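Local coordinates for Hydrogenase/urease nickel incorporation protein HypB (Helicobacter pylori, PDB 4LPS) that is required for nickel insertion during maturation of [NiFe] hydrogenase and for urease maturation, and has a low intrinsic GTPase activity essential for that insertion, at residues Ser28-Lys33 with Leu108-Ile113; Val48-Ser53 with Tyr146-Ala151; Pro55-Thr60 with Leu156-Glu161; Met152-Leu157 with Ala178-Lys183. All blocks are in the same frame, centred on the assembly; numbering follows the deposited sequence.

Overall arrangement
From the N terminus, 28-33 opens contact 1, then 48-53 opens contact 2 and 55-60 opens contact 3 before any of these loops has closed. They close in the same order, at 108-113, 146-151 and 156-161, so the three cross one another. Contact 4 opens after contact 2 has closed, on strand 152-158, where contact 3 ends; the two share Leu156 and Leu157, and contact 4 closes at 178-183. Contact 1 joins the N-terminal helix to helix 110-122 at the surface. Contact 2 seats a loop on strand 47-52, contact 3 joins the phosphate-binding loop to neighbouring strand 152-158, and contact 4 adds strand 178-182 to the same parallel sheet, its end leading to the guanine of GDP.

Contact 1: Ser28-Lys33 with Leu108-Ile113; sequences SKNDIK and LEASMI
Ala110, Lys33 and Asn30 carry most of this surface contact, with Ala110 filling the gap between the other two side chains. Asn30 supplies the one direct polar link: its carboxamide oxygen OD1 accepts the N-H of Ala110 at 3.0 Å, along a nearly straight path of 166°, and the donor lies in the carbonyl plane. With CG anti to the backbone N (chi1 -174°), the amide swings off its helix far enough to bring OD1 to the beginning of the second one. The same oxygen also accepts a hydrogen bond from water 2, 2.7 Å from Asn30 OD1, and that water in turn accepts from Ser111 N. One side-chain oxygen thus serves two successive backbone N-H groups, the first directly and the second by relay. The other end of the amide is held as well, since Asn30 ND2 donates to the carbonyl of Asn147, and the two bonds together fix the flip of the group.

Lys33 contributes its hydrocarbon. Its CG lies 3.7 Å from Ala110 CB and 3.6 Å from Ser111 N, and a bend at chi2 (56°) carries the rest of the chain past Ser111 until the ammonium forms a salt bridge with Glu114, one turn further along. At the outer edge, water 1 lies 2.7 Å from Ser111 OG and is weakly bonded by Lys29 NZ. Glu109 turns its OE1 to His107, an inferred nickel ligand. The contact is a helix-to-helix packing of 29-43 against 110-122, in which an asparagine bonds a backbone N-H near a helix start, just after the nickel ligand Cys106 and His107.

Contact 2: Val48-Ser53 with Tyr146-Ala151; sequences VLNFMS and YNLGAA
Packing dominates where Ala150 meets strand 47-52: its CB touches Asn50 CB at 3.7 Å, while CG1 of Val48 lies 4.2 Å from the same methyl. Leu148 adds a methyl-to-amide contact. Its CD1 stands over the flat face of the Asn50 amide, 3.7 Å from Asn50 OD1 and 4.0 Å from Asn50 ND2, and the two side chains cross at about a right angle. Asn50 can present that face because CG is anti to its backbone N (chi1 172°), and because Asn153 and Asn136, bonded to ND2 and OD1 respectively, hold the amide from both ends.

Hydrogen bonding across the contact is sparser. Ala151 N donates to Val48 O at 2.8 Å, bent to 133°. Water 3 adds a bridge, donating a hydrogen bond to Tyr146 O at 2.7 Å and accepting a weak bond from Asn50 ND2. Within the loop, Asn147 OD1 accepts from Gly149 N at 2.6 Å, an Asx turn that shapes the chain just before Ala150.

The loop leads directly into strand 152-158, which pairs with strand 47-52; Ile134 of strand 131-135 and Tyr41 of helix 29-43 complete the buried surroundings.

Contact 3: Pro55-Thr60 with Leu156-Glu161; sequences PGSGKT and LLSVPE. With MG (magnesium ion), chain C; GDP (guanosine-5'-diphosphate), chain D; PO4 (phosphate ion), chain E.
Leu156 lays its CD2 methyl against the backbone of the phosphate-binding loop, 3.9 Å from Gly58 C and 4.0 Å from Lys59 N. Beside it, the CB of Ser158 rests 3.7 Å from Ser57 O. Glu161 folds back over this strand end, its OE2 taking Ser158 N from above the carboxylate plane at 3.0 Å and Ser158 OG from the anti side; Ser57 OG also points at Glu161 OE2, although their modelled separation is too short to be trusted in detail. A second carboxylate oxygen, Glu161 OE1, reaches Ser54 OG.

On its other side the loop wraps the diphosphate of GDP. Lys59 N donates to GDP O3B at 3.0 Å, and Lys59 NZ, brought back by bends at chi3 and chi4 (-67° and -50°), reaches the same O3B at 2.7 Å. Thr60 N donates to GDP O2B on a line of 170°, while Thr60 OG1 binds magnesium at 2.3 Å; Asp86 and Glu135 also bind the metal.

Such a P-loop gathers backbone N-H groups, a lysine and a metal around negative oxygen. Magnesium also joins GDP O2B to a phosphate ion, probably from the crystallisation liquor, and the metal would probably help offset the negative charge of both groups.

Contact 4: Met152-Leu157 with Ala178-Lys183; sequences MNIVLL and AVIISK. With GDP (guanosine-5'-diphosphate), chain D.
Leu157 and Ile180 lie in the tightly bonded part of this parallel strand pair, where Leu157 N donates to Ile180 O at 2.8 Å. The next rungs are similarly short: Ile180 N meets Val155 O at 2.8 Å, and Ser182 N reaches Leu157 O at 2.9 Å, the last from above the carbonyl plane. Each carbonyl also receives a CA-H contact from the opposing strand, as from Leu156 CA to Ile180 O. On one face, Ile154 CG2 abuts Ile180 CD1 at 3.8 Å, and Leu156 lies side by side with Ile180, its CD2 reaching on to Ser182 CB at 4.0 Å. Phe224 of helix 218-234 covers Ile154 and Ile180, whereas Val197 and Met201 of helix 194-204 pack against Leu157, Val179 and Ile181 on the other.

Toward the beginning of the strands the ladder slackens. Val155 N to Ala178 O stretches to 3.2 Å, and the buried Ala178 N has no partner in the model. Past Ser182 the chain opens toward the nucleotide and solvent. Lys183 lays its extended chain over a face of the guanine, with Lys183 CG 3.6 Å from GDP C5, before NZ bonds to GDP O4' at 3.0 Å and to Gly56 O. Ser182 OG meanwhile holds Ser57 O, coupling the strand end to the phosphate-binding loop.

Two parallel strands, their axes 24° apart and joined by short helices, make a beta-alpha-beta crossover of the P-loop GTPase fold; Ser182, Lys183 and Asp185 form an SKxD sequence corresponding to the NKxD motif of G proteins.

Contact 1: Ser28-Lys33 with Leu108-Ile113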
# COMPACT_ATOMS: atom_id res chain seq x y z
N SER A 28 -2.57 -22.80 -3.05
CA SER A 28 -3.72 -21.91 -2.92
C SER A 28 -4.12 -21.65 -1.47
O SER A 28 -5.08 -20.92 -1.22
CB SER A 28 -4.93 -22.46 -3.68
OG SER A 28 -4.80 -22.28 -5.08
N LYS A 29 -3.38 -22.21 -0.51
CA LYS A 29 -3.70 -22.03 0.91
C LYS A 29 -3.83 -20.55 1.25
O LYS A 29 -4.82 -20.13 1.85
CB LYS A 29 -2.63 -22.70 1.79
CG LYS A 29 -2.94 -22.74 3.29
CD LYS A 29 -2.25 -21.62 4.07
CE LYS A 29 -2.38 -21.82 5.57
NZ LYS A 29 -1.77 -20.70 6.35
N ASN A 30 -2.83 -19.76 0.87
CA ASN A 30 -2.93 -18.31 1.04
C ASN A 30 -3.98 -17.75 0.09
O ASN A 30 -4.72 -16.84 0.45
CB ASN A 30 -1.58 -17.62 0.83
CG ASN A 30 -1.64 -16.14 1.14
OD1 ASN A 30 -1.74 -15.74 2.30
ND2 ASN A 30 -1.60 -15.31 0.10
N ASP A 31 -4.01 -18.27 -1.14
CA ASP A 31 -4.98 -17.85 -2.15
C ASP A 31 -6.42 -18.10 -1.69
O ASP A 31 -7.30 -17.26 -1.90
CB ASP A 31 -4.73 -18.58 -3.47
CG ASP A 31 -3.88 -17.77 -4.43
OD1 ASP A 31 -3.39 -16.68 -4.05
OD2 ASP A 31 -3.69 -18.23 -5.58
N ILE A 32 -6.67 -19.25 -1.08
CA ILE A 32 -7.98 -19.55 -0.52
C ILE A 32 -8.33 -18.54 0.57
O ILE A 32 -9.40 -17.94 0.55
CB ILE A 32 -8.04 -20.98 0.08
CG1 ILE A 32 -7.92 -22.04 -1.02
CG2 ILE A 32 -9.33 -21.18 0.86
CD1 ILE A 32 -9.04 -22.00 -2.03
N LYS A 33 -7.41 -18.37 1.52
CA LYS A 33 -7.61 -17.45 2.64
C LYS A 33 -7.78 -16.00 2.19
O LYS A 33 -8.54 -15.24 2.78
CB LYS A 33 -6.45 -17.57 3.63
CG LYS A 33 -6.72 -16.85 4.94
CD LYS A 33 -8.02 -17.36 5.57
CE LYS A 33 -8.22 -16.80 6.96
NZ LYS A 33 -9.59 -17.10 7.49
N LEU A 108 3.44 -10.14 4.76
CA LEU A 108 2.16 -10.46 5.35
C LEU A 108 1.50 -11.61 4.60
O LEU A 108 1.74 -11.80 3.41
CB LEU A 108 1.25 -9.23 5.36
CG LEU A 108 1.67 -8.14 6.36
CD1 LEU A 108 0.73 -6.94 6.30
CD2 LEU A 108 1.75 -8.71 7.77
N GLU A 109 0.67 -12.36 5.31
CA GLU A 109 -0.16 -13.39 4.69
C GLU A 109 -1.62 -13.15 5.07
O GLU A 109 -1.90 -12.51 6.08
CB GLU A 109 0.31 -14.79 5.11
CG GLU A 109 1.70 -15.13 4.60
CD GLU A 109 2.23 -16.42 5.19
OE1 GLU A 109 3.32 -16.86 4.78
OE2 GLU A 109 1.55 -17.00 6.07
N ALA A 110 -2.53 -13.66 4.25
CA ALA A 110 -3.96 -13.40 4.44
C ALA A 110 -4.47 -13.80 5.82
O ALA A 110 -5.31 -13.11 6.40
CB ALA A 110 -4.76 -14.11 3.36
N SER A 111 -3.97 -14.91 6.34
CA SER A 111 -4.35 -15.37 7.67
C SER A 111 -3.96 -14.37 8.77
O SER A 111 -4.60 -14.32 9.82
CB SER A 111 -3.74 -16.74 7.95
OG SER A 111 -2.33 -16.71 7.81
N MET A 112 -2.91 -13.59 8.51
CA MET A 112 -2.47 -12.58 9.47
C MET A 112 -3.42 -11.39 9.54
O MET A 112 -3.57 -10.76 10.59
CB MET A 112 -1.07 -12.07 9.11
CG MET A 112 0.05 -13.11 9.15
SD MET A 112 1.61 -12.39 8.61
CE MET A 112 2.58 -13.86 8.24
N ILE A 113 -4.07 -11.09 8.41
CA ILE A 113 -4.99 -9.96 8.34
C ILE A 113 -6.23 -10.19 9.20
O ILE A 113 -6.80 -9.24 9.74
CB ILE A 113 -5.42 -9.68 6.88
CG1 ILE A 113 -4.20 -9.67 5.95
CG2 ILE A 113 -6.18 -8.36 6.78
CD1 ILE A 113 -3.20 -8.56 6.25
O HOH W 1 -0.55 -18.13 6.42
O HOH W 2 -2.69 -16.94 4.48

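Contact 2: Val48-Ser53 with Tyr146-Ala151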
# COMPACT_ATOMS: atom_id res chain seq x y z
N VAL A 48 -10.03 -2.12 -0.22
CA VAL A 48 -8.80 -2.49 0.46
C VAL A 48 -7.55 -2.25 -0.40
O VAL A 48 -7.49 -2.67 -1.56
CB VAL A 48 -8.84 -3.97 0.89
CG1 VAL A 48 -7.57 -4.35 1.62
CG2 VAL A 48 -10.05 -4.19 1.78
N LEU A 49 -6.58 -1.56 0.19
CA LEU A 49 -5.33 -1.24 -0.50
C LEU A 49 -4.16 -1.92 0.20
O LEU A 49 -4.10 -1.98 1.43
CB LEU A 49 -5.10 0.28 -0.54
CG LEU A 49 -6.26 1.14 -1.05
CD1 LEU A 49 -5.94 2.61 -0.90
CD2 LEU A 49 -6.57 0.81 -2.50
N ASN A 50 -3.25 -2.47 -0.61
CA ASN A 50 -2.05 -3.11 -0.10
C ASN A 50 -0.80 -2.38 -0.59
O ASN A 50 -0.46 -2.44 -1.77
CB ASN A 50 -2.02 -4.59 -0.53
CG ASN A 50 -0.71 -5.27 -0.19
OD1 ASN A 50 -0.09 -4.99 0.84
ND2 ASN A 50 -0.28 -6.18 -1.06
N PHE A 51 -0.14 -1.67 0.32
CA PHE A 51 1.04 -0.89 -0.04
C PHE A 51 2.34 -1.65 0.23
O PHE A 51 2.59 -2.10 1.34
CB PHE A 51 1.06 0.44 0.72
CG PHE A 51 0.08 1.45 0.18
CD1 PHE A 51 0.41 2.23 -0.91
CD2 PHE A 51 -1.17 1.60 0.77
CE1 PHE A 51 -0.49 3.16 -1.41
CE2 PHE A 51 -2.07 2.53 0.28
CZ PHE A 51 -1.73 3.31 -0.81
N MET A 52 3.15 -1.79 -0.82
CA MET A 52 4.41 -2.51 -0.72
C MET A 52 5.57 -1.64 -1.18
O MET A 52 5.41 -0.81 -2.08
CB MET A 52 4.33 -3.79 -1.56
CG MET A 52 3.40 -4.83 -0.98
SD MET A 52 3.10 -6.19 -2.12
CE MET A 52 2.29 -5.31 -3.46
N SER A 53 6.71 -1.79 -0.52
CA SER A 53 7.92 -1.05 -0.88
C SER A 53 9.11 -1.60 -0.12
O SER A 53 8.96 -2.48 0.72
CB SER A 53 7.75 0.44 -0.57
OG SER A 53 7.96 0.69 0.81
N TYR A 146 2.17 -12.98 -2.20
CA TYR A 146 1.05 -13.28 -1.31
C TYR A 146 -0.16 -12.37 -1.50
O TYR A 146 -0.16 -11.22 -1.07
CB TYR A 146 1.52 -13.22 0.15
CG TYR A 146 2.58 -14.24 0.47
CD1 TYR A 146 3.93 -13.96 0.27
CD2 TYR A 146 2.24 -15.50 0.94
CE1 TYR A 146 4.90 -14.89 0.55
CE2 TYR A 146 3.21 -16.44 1.23
CZ TYR A 146 4.54 -16.13 1.03
OH TYR A 146 5.50 -17.07 1.32
N ASN A 147 -1.18 -12.90 -2.18
CA ASN A 147 -2.47 -12.23 -2.28
C ASN A 147 -3.05 -11.96 -0.89
O ASN A 147 -3.10 -12.86 -0.05
CB ASN A 147 -3.45 -13.09 -3.10
CG ASN A 147 -4.63 -12.29 -3.63
OD1 ASN A 147 -5.08 -11.33 -3.01
ND2 ASN A 147 -5.14 -12.70 -4.79
N LEU A 148 -3.48 -10.73 -0.65
CA LEU A 148 -4.11 -10.40 0.63
C LEU A 148 -5.59 -10.05 0.42
O LEU A 148 -6.26 -9.58 1.33
CB LEU A 148 -3.38 -9.24 1.31
CG LEU A 148 -1.90 -9.47 1.61
CD1 LEU A 148 -1.25 -8.22 2.19
CD2 LEU A 148 -1.73 -10.66 2.55
N GLY A 149 -6.08 -10.30 -0.79
CA GLY A 149 -7.46 -9.99 -1.13
C GLY A 149 -7.71 -8.53 -1.43
O GLY A 149 -8.86 -8.09 -1.49
N ALA A 150 -6.64 -7.76 -1.63
CA ALA A 150 -6.76 -6.32 -1.85
C ALA A 150 -7.41 -5.99 -3.19
O ALA A 150 -7.28 -6.74 -4.16
CB ALA A 150 -5.40 -5.66 -1.75
N ALA A 151 -8.11 -4.86 -3.23
CA ALA A 151 -8.63 -4.31 -4.48
C ALA A 151 -7.49 -3.74 -5.31
O ALA A 151 -7.48 -3.86 -6.54
CB ALA A 151 -9.68 -3.25 -4.20
O HOH W 3 1.17 -8.91 -0.67

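Contact 3: Pro55-Thr60 with Leu156-Glu161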
# COMPACT_ATOMS: atom_id res chain seq x y z
N PRO A 55 11.98 -1.10 2.82
CA PRO A 55 11.95 -0.34 4.07
C PRO A 55 12.32 1.13 3.84
O PRO A 55 13.31 1.40 3.15
CB PRO A 55 12.99 -1.04 4.94
CG PRO A 55 13.08 -2.43 4.37
CD PRO A 55 12.86 -2.27 2.90
N GLY A 56 11.54 2.05 4.39
CA GLY A 56 11.87 3.46 4.33
C GLY A 56 11.51 4.23 3.07
O GLY A 56 11.94 5.36 2.90
N SER A 57 10.72 3.63 2.18
CA SER A 57 10.30 4.32 0.96
C SER A 57 9.31 5.46 1.22
O SER A 57 9.08 6.29 0.34
CB SER A 57 9.70 3.32 -0.03
OG SER A 57 10.69 2.41 -0.49
N GLY A 58 8.71 5.50 2.41
CA GLY A 58 7.79 6.56 2.75
C GLY A 58 6.33 6.18 2.94
O GLY A 58 5.45 7.04 2.86
N LYS A 59 6.06 4.90 3.20
CA LYS A 59 4.69 4.41 3.38
C LYS A 59 3.94 5.05 4.55
O LYS A 59 2.84 5.57 4.38
CB LYS A 59 4.68 2.89 3.55
CG LYS A 59 5.22 2.12 2.35
CD LYS A 59 5.04 0.62 2.53
CE LYS A 59 5.90 0.07 3.66
NZ LYS A 59 7.32 0.50 3.56
N THR A 60 4.53 4.99 5.74
CA THR A 60 3.87 5.51 6.94
C THR A 60 3.65 7.02 6.84
O THR A 60 2.59 7.53 7.21
CB THR A 60 4.66 5.19 8.21
OG1 THR A 60 4.77 3.77 8.36
CG2 THR A 60 3.97 5.76 9.44
N LEU A 156 5.55 1.54 -3.83
CA LEU A 156 6.35 2.76 -3.78
C LEU A 156 7.79 2.47 -4.17
O LEU A 156 8.39 1.49 -3.73
CB LEU A 156 6.32 3.39 -2.38
CG LEU A 156 5.08 4.16 -1.92
CD1 LEU A 156 3.91 3.23 -1.61
CD2 LEU A 156 5.42 5.00 -0.70
N LEU A 157 8.33 3.32 -5.04
CA LEU A 157 9.76 3.34 -5.31
C LEU A 157 10.28 4.73 -4.97
O LEU A 157 9.90 5.71 -5.61
CB LEU A 157 10.06 3.00 -6.77
CG LEU A 157 11.51 3.19 -7.22
CD1 LEU A 157 12.45 2.35 -6.38
CD2 LEU A 157 11.68 2.87 -8.70
N SER A 158 11.12 4.82 -3.95
CA SER A 158 11.60 6.12 -3.51
C SER A 158 12.81 6.53 -4.34
O SER A 158 13.60 5.68 -4.76
CB SER A 158 11.94 6.12 -2.02
OG SER A 158 13.25 5.64 -1.78
N VAL A 159 12.92 7.83 -4.60
CA VAL A 159 14.00 8.37 -5.41
C VAL A 159 15.39 7.94 -4.92
O VAL A 159 16.22 7.53 -5.74
CB VAL A 159 13.93 9.92 -5.47
CG1 VAL A 159 15.25 10.52 -5.91
CG2 VAL A 159 12.82 10.36 -6.41
N PRO A 160 15.66 8.00 -3.60
CA PRO A 160 17.00 7.59 -3.16
C PRO A 160 17.36 6.12 -3.43
O PRO A 160 18.55 5.80 -3.40
CB PRO A 160 16.97 7.86 -1.65
CG PRO A 160 15.93 8.91 -1.47
CD PRO A 160 14.89 8.57 -2.48
N GLU A 161 16.37 5.26 -3.67
CA GLU A 161 16.66 3.84 -3.93
C GLU A 161 17.33 3.62 -5.28
O GLU A 161 18.06 2.64 -5.46
CB GLU A 161 15.37 3.01 -3.87
CG GLU A 161 14.70 2.96 -2.50
CD GLU A 161 13.33 2.32 -2.54
OE1 GLU A 161 13.19 1.23 -3.14
OE2 GLU A 161 12.38 2.91 -1.98
MG MG C . 6.50 2.26 7.92
PB GDP D . 8.35 3.68 5.55
O1B GDP D . 9.39 2.98 6.38
O2B GDP D . 7.01 3.65 6.24
O3B GDP D . 8.20 3.00 4.21
O3A GDP D . 8.81 5.20 5.29
PA GDP D . 8.80 6.33 6.44
O1A GDP D . 7.46 7.02 6.48
O2A GDP D . 9.18 5.78 7.79
O5' GDP D . 9.90 7.36 5.89
C5' GDP D . 11.29 7.12 6.09
C4' GDP D . 12.03 8.44 6.00
O4' GDP D . 11.74 9.07 4.75
C3' GDP D . 11.56 9.39 7.09
O3' GDP D . 12.71 10.09 7.58
C2' GDP D . 10.66 10.38 6.38
O2' GDP D . 10.76 11.67 6.99
C1' GDP D . 11.25 10.40 4.99
N9 GDP D . 10.26 10.74 3.94
C8 GDP D . 9.03 10.20 3.75
N7 GDP D . 8.44 10.76 2.67
C5 GDP D . 9.29 11.66 2.14
C6 GDP D . 9.31 12.60 1.00
O6 GDP D . 8.33 12.69 0.23
N1 GDP D . 10.40 13.35 0.81
C2 GDP D . 11.47 13.27 1.62
N2 GDP D . 12.55 14.06 1.38
N3 GDP D . 11.53 12.43 2.69
C4 GDP D . 10.49 11.63 2.99
P PO4 E . 8.76 -0.32 6.83
O1 PO4 E . 7.91 -1.55 6.99
O2 PO4 E . 8.06 0.85 7.48
O3 PO4 E . 10.10 -0.54 7.50
O4 PO4 E . 8.97 -0.04 5.37
O HOH W 4 13.94 2.94 1.03
O HOH W 5 8.18 3.38 8.93

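Contact 4: Met152-Leu157 with Ala178-Lys183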
# COMPACT_ATOMS: atom_id res chain seq x y z
N MET A 152 -6.54 -3.11 -4.64
CA MET A 152 -5.36 -2.58 -5.30
C MET A 152 -4.09 -2.91 -4.53
O MET A 152 -4.06 -2.83 -3.30
CB MET A 152 -5.45 -1.06 -5.49
CG MET A 152 -6.66 -0.56 -6.26
SD MET A 152 -6.54 1.21 -6.63
CE MET A 152 -5.36 1.18 -7.98
N ASN A 153 -3.06 -3.28 -5.27
CA ASN A 153 -1.73 -3.44 -4.72
C ASN A 153 -0.84 -2.35 -5.30
O ASN A 153 -0.62 -2.29 -6.51
CB ASN A 153 -1.18 -4.83 -5.03
CG ASN A 153 -2.11 -5.94 -4.57
OD1 ASN A 153 -2.11 -6.31 -3.39
ND2 ASN A 153 -2.91 -6.47 -5.49
N ILE A 154 -0.36 -1.48 -4.43
CA ILE A 154 0.37 -0.30 -4.87
C ILE A 154 1.80 -0.31 -4.34
O ILE A 154 2.04 -0.55 -3.16
CB ILE A 154 -0.35 0.98 -4.44
CG1 ILE A 154 -1.75 1.01 -5.07
CG2 ILE A 154 0.44 2.21 -4.85
CD1 ILE A 154 -2.69 2.04 -4.48
N VAL A 155 2.75 -0.07 -5.24
CA VAL A 155 4.17 -0.15 -4.91
C VAL A 155 4.84 1.23 -4.92
O VAL A 155 4.71 1.99 -5.87
CB VAL A 155 4.92 -1.07 -5.90
CG1 VAL A 155 6.39 -1.14 -5.54
CG2 VAL A 155 4.30 -2.46 -5.89
N LEU A 156 5.55 1.54 -3.83
CA LEU A 156 6.35 2.76 -3.78
C LEU A 156 7.79 2.47 -4.17
O LEU A 156 8.39 1.49 -3.73
CB LEU A 156 6.32 3.39 -2.38
CG LEU A 156 5.08 4.16 -1.92
CD1 LEU A 156 3.91 3.23 -1.61
CD2 LEU A 156 5.42 5.00 -0.70
N LEU A 157 8.33 3.32 -5.04
CA LEU A 157 9.76 3.34 -5.31
C LEU A 157 10.28 4.73 -4.97
O LEU A 157 9.90 5.71 -5.61
CB LEU A 157 10.06 3.00 -6.77
CG LEU A 157 11.51 3.19 -7.22
CD1 LEU A 157 12.45 2.35 -6.38
CD2 LEU A 157 11.68 2.87 -8.70
N ALA A 178 -0.65 0.32 -9.45
CA ALA A 178 -0.14 1.68 -9.53
C ALA A 178 1.25 1.72 -8.90
O ALA A 178 1.54 1.00 -7.95
CB ALA A 178 -1.07 2.65 -8.83
N VAL A 179 2.10 2.58 -9.44
CA VAL A 179 3.43 2.78 -8.88
C VAL A 179 3.57 4.22 -8.44
O VAL A 179 3.21 5.15 -9.17
CB VAL A 179 4.55 2.43 -9.89
CG1 VAL A 179 5.93 2.64 -9.27
CG2 VAL A 179 4.41 0.99 -10.37
N ILE A 180 4.07 4.41 -7.22
CA ILE A 180 4.35 5.75 -6.72
C ILE A 180 5.85 5.99 -6.64
O ILE A 180 6.56 5.27 -5.94
CB ILE A 180 3.73 5.96 -5.32
CG1 ILE A 180 2.21 5.84 -5.39
CG2 ILE A 180 4.14 7.31 -4.74
CD1 ILE A 180 1.56 5.75 -4.03
N ILE A 181 6.33 7.00 -7.37
CA ILE A 181 7.70 7.46 -7.18
C ILE A 181 7.70 8.43 -6.01
O ILE A 181 7.32 9.59 -6.14
CB ILE A 181 8.27 8.15 -8.44
CG1 ILE A 181 8.25 7.18 -9.63
CG2 ILE A 181 9.69 8.63 -8.19
CD1 ILE A 181 8.73 7.80 -10.94
N SER A 182 8.14 7.94 -4.85
CA SER A 182 8.02 8.72 -3.62
C SER A 182 9.29 9.52 -3.37
O SER A 182 10.32 9.28 -4.00
CB SER A 182 7.71 7.81 -2.43
OG SER A 182 8.68 6.79 -2.28
N LYS A 183 9.20 10.49 -2.45
CA LYS A 183 10.27 11.43 -2.18
C LYS A 183 10.72 12.13 -3.47
O LYS A 183 11.91 12.29 -3.73
CB LYS A 183 11.46 10.73 -1.50
CG LYS A 183 11.03 9.80 -0.37
CD LYS A 183 12.22 9.25 0.42
CE LYS A 183 11.76 8.27 1.49
NZ LYS A 183 12.88 7.77 2.34
PB GDP D . 8.35 3.68 5.55
O1B GDP D . 9.39 2.98 6.38
O2B GDP D . 7.01 3.65 6.24
O3B GDP D . 8.20 3.00 4.21
O3A GDP D . 8.81 5.20 5.29
PA GDP D . 8.80 6.33 6.44
O1A GDP D . 7.46 7.02 6.48
O2A GDP D . 9.18 5.78 7.79
O5' GDP D . 9.90 7.36 5.89
C5' GDP D . 11.29 7.12 6.09
C4' GDP D . 12.03 8.44 6.00
O4' GDP D . 11.74 9.07 4.75
C3' GDP D . 11.56 9.39 7.09
O3' GDP D . 12.71 10.09 7.58
C2' GDP D . 10.66 10.38 6.38
O2' GDP D . 10.76 11.67 6.99
C1' GDP D . 11.25 10.40 4.99
N9 GDP D . 10.26 10.74 3.94
C8 GDP D . 9.03 10.20 3.75
N7 GDP D . 8.44 10.76 2.67
C5 GDP D . 9.29 11.66 2.14
C6 GDP D . 9.31 12.60 1.00
O6 GDP D . 8.33 12.69 0.23
N1 GDP D . 10.40 13.35 0.81
C2 GDP D . 11.47 13.27 1.62
N2 GDP D . 12.55 14.06 1.38
N3 GDP D . 11.53 12.43 2.69
C4 GDP D . 10.49 11.63 2.99